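Iron(III) ABC transporter, periplasmic iron-compound-binding protein (Vibrio cholerae, PDB 3TEF) probably binds iron-loaded catecholate siderophores in the periplasm and delivers them to an ABC transporter for iron import. Local coordinates at residues F128-E131 with P132-A136. Sequence-based numbering, arbitrary orientation.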
loop_
_atom_site.group_PDB
_atom_site.type_symbol
_atom_site.label_atom_id
_atom_site.label_comp_id
_atom_site.label_asym_id
_atom_site.label_seq_id
_atom_site.Cartn_x
_atom_site.Cartn_y
_atom_site.Cartn_z
ATOM N N PHE A 128 11.596 1.746 -17.532
ATOM C CA PHE A 128 10.858 2.101 -18.743
ATOM C C PHE A 128 11.318 3.389 -19.412
ATOM O O PHE A 128 10.686 3.859 -20.360
ATOM C CB PHE A 128 9.353 2.120 -18.454
ATOM C CG PHE A 128 8.832 0.781 -18.025
ATOM C CD1 PHE A 128 8.589 -0.213 -18.964
ATOM C CD2 PHE A 128 8.635 0.495 -16.683
ATOM C CE1 PHE A 128 8.131 -1.470 -18.575
ATOM C CE2 PHE A 128 8.171 -0.760 -16.285
ATOM C CZ PHE A 128 7.929 -1.740 -17.235
ATOM N N ALA A 129 12.426 3.940 -18.931
ATOM C CA ALA A 129 12.943 5.204 -19.466
ATOM C C ALA A 129 11.884 6.311 -19.470
ATOM O O ALA A 129 11.705 7.022 -20.465
ATOM C CB ALA A 129 13.505 4.994 -20.871
ATOM N N ILE A 130 11.180 6.453 -18.354
ATOM C CA ILE A 130 10.224 7.540 -18.201
ATOM C C ILE A 130 10.527 8.368 -16.960
ATOM O O ILE A 130 9.617 8.815 -16.259
ATOM C CB ILE A 130 8.772 7.034 -18.148
ATOM C CG1 ILE A 130 8.619 5.980 -17.051
ATOM C CG2 ILE A 130 8.366 6.458 -19.489
ATOM C CD1 ILE A 130 7.192 5.456 -16.897
ATOM N N GLU A 131 11.813 8.575 -16.698
ATOM C CA GLU A 131 12.249 9.331 -15.529
ATOM C C GLU A 131 11.562 10.700 -15.361
ATOM O O GLU A 131 11.188 11.069 -14.246
ATOM C CB GLU A 131 13.772 9.519 -15.553
ATOM C CG GLU A 131 14.564 8.220 -15.496
ATOM C CD GLU A 131 14.861 7.626 -16.869
ATOM O OE1 GLU A 131 14.142 7.945 -17.850
ATOM O OE2 GLU A 131 15.826 6.832 -16.959
ATOM N N PRO A 132 11.417 11.471 -16.456
ATOM C CA PRO A 132 10.809 12.804 -16.309
ATOM C C PRO A 132 9.372 12.761 -15.786
ATOM O O PRO A 132 8.997 13.577 -14.931
ATOM C CB PRO A 132 10.844 13.367 -17.738
ATOM C CG PRO A 132 11.960 12.622 -18.408
ATOM C CD PRO A 132 11.869 11.229 -17.840
ATOM N N ALA A 133 8.578 11.823 -16.293
ATOM C CA ALA A 133 7.195 11.681 -15.852
ATOM C C ALA A 133 7.147 11.274 -14.389
ATOM O O ALA A 133 6.308 11.748 -13.621
ATOM C CB ALA A 133 6.473 10.657 -16.706
ATOM N N VAL A 134 8.047 10.377 -14.006
ATOM C CA VAL A 134 8.108 9.948 -12.622
ATOM C C VAL A 134 8.483 11.116 -11.719
ATOM O O VAL A 134 7.870 11.326 -10.676
ATOM C CB VAL A 134 9.101 8.766 -12.447
ATOM C CG1 VAL A 134 9.314 8.455 -10.975
ATOM C CG2 VAL A 134 8.580 7.555 -13.192
ATOM N N GLU A 135 9.483 11.894 -12.127
ATOM C CA GLU A 135 9.904 13.020 -11.307
ATOM C C GLU A 135 8.808 14.072 -11.165
ATOM O O GLU A 135 8.633 14.644 -10.088
ATOM C CB GLU A 135 11.193 13.648 -11.844
ATOM C CG GLU A 135 12.425 12.754 -11.711
ATOM C CD GLU A 135 12.735 12.355 -10.270
ATOM O OE1 GLU A 135 12.444 13.134 -9.334
ATOM O OE2 GLU A 135 13.289 11.257 -10.077
ATOM N N ALA A 136 8.071 14.329 -12.245
ATOM C CA ALA A 136 6.970 15.280 -12.189
ATOM C C ALA A 136 5.944 14.829 -11.157
ATOM O O ALA A 136 5.456 15.635 -10.356
ATOM C CB ALA A 136 6.308 15.451 -13.573
#
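Ile130 meets Val134 across the first turn of helix 131-154, at the end of a short loop that leaves helix 113-128. At the start of the segment Phe128 is buried against Pro19 and Ile38, and Ala129 leaves helical geometry at a positive phi of 53°. Ile130 occupies the N-cap position. Its chi1 of 55° sets CG1 on the side of Val134, 4.2 Å from CG2, the two side chains crossing at about a right angle; outside the two segments Ile130 also touches Phe36, in the loop after helix 27-35. The carbonyl oxygen of Ile130 accepts the first i to i+4 bond, from N of Val134 at 3.2 Å and 164°, and CG2 of Val134 packs beside that same oxygen, at 3.5 Å. Helix 131-154 runs between the lobe with the four-stranded parallel sheet and the lobe with the six-stranded mixed sheet, consistent with the long rigid inter-lobe helix of siderophore-binding proteins of this family. Glu131 N is buried without a partner, whereas Glu131 O accepts a hydrogen bond from N of Glu135 at 2.8 Å, with CG of Glu135 3.3 Å from the same oxygen. Pro132, second in the helix, costs it no i to i+4 bond, since an N-H there has no carbonyl of its own helix four residues back. The carboxylate of Glu135 reaches back through OE2 to a salt bridge with Arg122 of helix 113-128.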